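PDB 6O93: D-alanyl transferase DltD from Enterococcus faecalis, which probably acts as a membrane-bound transferase in the D-alanylation of lipoteichoic acid, part of Gram-positive cell-wall biogenesis. Local coordinates for residues 278-283 with 321-326. Residues are numbered along the deposited sequence; the frame is centred on the assembly and turned at random.
Sequences AALEQL and YQLQEQ
Leu280 and Leu323 meet where two neighbouring helices, 272-285 and 309-324, pack on the same side of the parallel sheet of this SGNH-hydrolase-related fold. Helix 272-285 leads into strand 289-294, while helix 309-324 is the longer of the two helices in the β-α-β connection that runs from that strand to the edge strand 331-333. Both leucines also rest on Phe292 of the strand between them in sequence, so the leucine pair lies on the sheet side of the seam. Leu280 makes the contact with both of its methyls. Its CD2 approaches CD2 of Leu323 at 3.6 Å, the two side chains crossing at about a right angle, while its CD1 is directed to a pair of glutamine amides, 4.0 Å from Gln322 NE2 and 4.0 Å from Gln326 NE2. Gln322 reaches across with CG anti to the backbone N (chi1 -175°) and the chain extended beyond it, which carries the amide past CD1 to helix 272-285. There NE2 is hydrogen-bonded to Tyr273 O and Gln277 OE1, and OE1 accepts from Trp387 NE1. Gln326 runs extended, alongside its own segment, to bring NE2 to Gln322 O at 2.9 Å in an almost straight bond (172° at the hydrogen). The acceptor lies in the amide plane of Gln326, whereas the donor is tilted 31° from the carbonyl plane of Gln322. With NE2 held by Gln322 O and OE1 by Asp379 N and Gln277 NE2, the amide of Gln326 is fixed in rotation. Across the segments the contact is van der Waals: a leucine pair, and a methyl set against two buried amide nitrogens. Both amides are hydrogen-bonded at both ends, so this methyl of Leu280 packs against nitrogens that already have partners.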
loop_
_atom_site.group_PDB
_atom_site.type_symbol
_atom_site.label_atom_id
_atom_site.label_comp_id
_atom_site.label_asym_id
_atom_site.label_seq_id
_atom_site.Cartn_x
_atom_site.Cartn_y
_atom_site.Cartn_z
ATOM N N ALA A 278 -9.380 -1.562 -9.117
ATOM C CA ALA A 278 -8.355 -1.932 -10.087
ATOM C C ALA A 278 -7.306 -2.837 -9.454
ATOM O O ALA A 278 -6.875 -3.823 -10.063
ATOM C CB ALA A 278 -7.704 -0.678 -10.670
ATOM N N ALA A 279 -6.887 -2.521 -8.227
ATOM C CA ALA A 279 -5.918 -3.366 -7.539
ATOM C C ALA A 279 -6.514 -4.727 -7.206
ATOM O O ALA A 279 -5.824 -5.750 -7.285
ATOM C CB ALA A 279 -5.425 -2.670 -6.271
ATOM N N LEU A 280 -7.797 -4.761 -6.843
ATOM C CA LEU A 280 -8.446 -6.027 -6.518
ATOM C C LEU A 280 -8.530 -6.939 -7.737
ATOM O O LEU A 280 -8.302 -8.151 -7.628
ATOM C CB LEU A 280 -9.841 -5.767 -5.949
ATOM C CG LEU A 280 -9.898 -5.048 -4.602
ATOM C CD1 LEU A 280 -11.342 -4.732 -4.235
ATOM C CD2 LEU A 280 -9.234 -5.882 -3.514
ATOM N N GLU A 281 -8.859 -6.381 -8.905
ATOM C CA GLU A 281 -8.933 -7.199 -10.110
ATOM C C GLU A 281 -7.568 -7.778 -10.466
ATOM O O GLU A 281 -7.469 -8.941 -10.873
ATOM C CB GLU A 281 -9.494 -6.381 -11.275
ATOM C CG GLU A 281 -9.467 -7.130 -12.608
ATOM C CD GLU A 281 -10.386 -6.527 -13.658
ATOM O OE1 GLU A 281 -11.208 -5.651 -13.314
ATOM O OE2 GLU A 281 -10.287 -6.933 -14.834
ATOM N N GLN A 282 -6.503 -6.986 -10.316
ATOM C CA GLN A 282 -5.164 -7.493 -10.603
ATOM C C GLN A 282 -4.791 -8.628 -9.656
ATOM O O GLN A 282 -4.176 -9.618 -10.073
ATOM C CB GLN A 282 -4.136 -6.364 -10.509
ATOM C CG GLN A 282 -4.321 -5.261 -11.539
ATOM C CD GLN A 282 -4.164 -5.756 -12.966
ATOM O OE1 GLN A 282 -3.311 -6.594 -13.258
ATOM N NE2 GLN A 282 -4.994 -5.240 -13.862
ATOM N N LEU A 283 -5.147 -8.499 -8.376
ATOM C CA LEU A 283 -4.840 -9.551 -7.413
ATOM C C LEU A 283 -5.634 -10.817 -7.710
ATOM O O LEU A 283 -5.092 -11.925 -7.647
ATOM C CB LEU A 283 -5.124 -9.056 -5.995
ATOM C CG LEU A 283 -4.204 -7.931 -5.516
ATOM C CD1 LEU A 283 -4.836 -7.153 -4.368
ATOM C CD2 LEU A 283 -2.850 -8.497 -5.101
ATOM N N TYR A 321 -17.503 -4.330 2.386
ATOM C CA TYR A 321 -18.500 -4.836 1.449
ATOM C C TYR A 321 -17.867 -5.117 0.092
ATOM O O TYR A 321 -18.057 -6.194 -0.484
ATOM C CB TYR A 321 -19.655 -3.846 1.301
ATOM C CG TYR A 321 -20.751 -4.359 0.392
ATOM C CD1 TYR A 321 -21.737 -5.204 0.876
ATOM C CD2 TYR A 321 -20.790 -4.009 -0.950
ATOM C CE1 TYR A 321 -22.736 -5.685 0.053
ATOM C CE2 TYR A 321 -21.787 -4.484 -1.784
ATOM C CZ TYR A 321 -22.757 -5.322 -1.276
ATOM O OH TYR A 321 -23.756 -5.800 -2.096
ATOM N N GLN A 322 -17.106 -4.155 -0.430
ATOM C CA GLN A 322 -16.447 -4.340 -1.718
ATOM C C GLN A 322 -15.523 -5.553 -1.692
ATOM O O GLN A 322 -15.416 -6.285 -2.682
ATOM C CB GLN A 322 -15.673 -3.072 -2.083
ATOM C CG GLN A 322 -15.042 -3.075 -3.464
ATOM C CD GLN A 322 -14.504 -1.705 -3.850
ATOM O OE1 GLN A 322 -14.735 -0.715 -3.153
ATOM N NE2 GLN A 322 -13.782 -1.645 -4.964
ATOM N N LEU A 323 -14.855 -5.784 -0.562
ATOM C CA LEU A 323 -13.987 -6.950 -0.431
ATOM C C LEU A 323 -14.805 -8.231 -0.313
ATOM O O LEU A 323 -14.727 -9.115 -1.174
ATOM C CB LEU A 323 -13.071 -6.783 0.781
ATOM C CG LEU A 323 -12.000 -5.696 0.654
ATOM C CD1 LEU A 323 -11.336 -5.439 1.998
ATOM C CD2 LEU A 323 -10.963 -6.091 -0.387
ATOM N N GLN A 324 -15.605 -8.341 0.751
ATOM C CA GLN A 324 -16.333 -9.579 1.020
ATOM C C GLN A 324 -17.248 -9.954 -0.139
ATOM O O GLN A 324 -17.378 -11.134 -0.479
ATOM C CB GLN A 324 -17.142 -9.436 2.308
ATOM C CG GLN A 324 -16.301 -9.374 3.570
ATOM C CD GLN A 324 -15.880 -10.747 4.055
ATOM O OE1 GLN A 324 -16.269 -11.767 3.484
ATOM N NE2 GLN A 324 -15.086 -10.782 5.119
ATOM N N GLU A 325 -17.893 -8.963 -0.754
ATOM C CA GLU A 325 -18.815 -9.235 -1.848
ATOM C C GLU A 325 -18.139 -9.955 -3.008
ATOM O O GLU A 325 -18.820 -10.650 -3.771
ATOM C CB GLU A 325 -19.440 -7.921 -2.326
ATOM C CG GLU A 325 -20.325 -8.030 -3.555
ATOM C CD GLU A 325 -21.567 -8.861 -3.322
ATOM O OE1 GLU A 325 -21.794 -9.307 -2.174
ATOM O OE2 GLU A 325 -22.323 -9.063 -4.295
ATOM N N GLN A 326 -16.822 -9.818 -3.152
ATOM C CA GLN A 326 -16.103 -10.368 -4.294
ATOM C C GLN A 326 -15.191 -11.530 -3.921
ATOM O O GLN A 326 -14.422 -11.995 -4.769
ATOM C CB GLN A 326 -15.296 -9.263 -4.978
ATOM C CG GLN A 326 -16.156 -8.136 -5.522
ATOM C CD GLN A 326 -15.355 -7.090 -6.273
ATOM O OE1 GLN A 326 -15.205 -7.164 -7.495
ATOM N NE2 GLN A 326 -14.838 -6.107 -5.546
#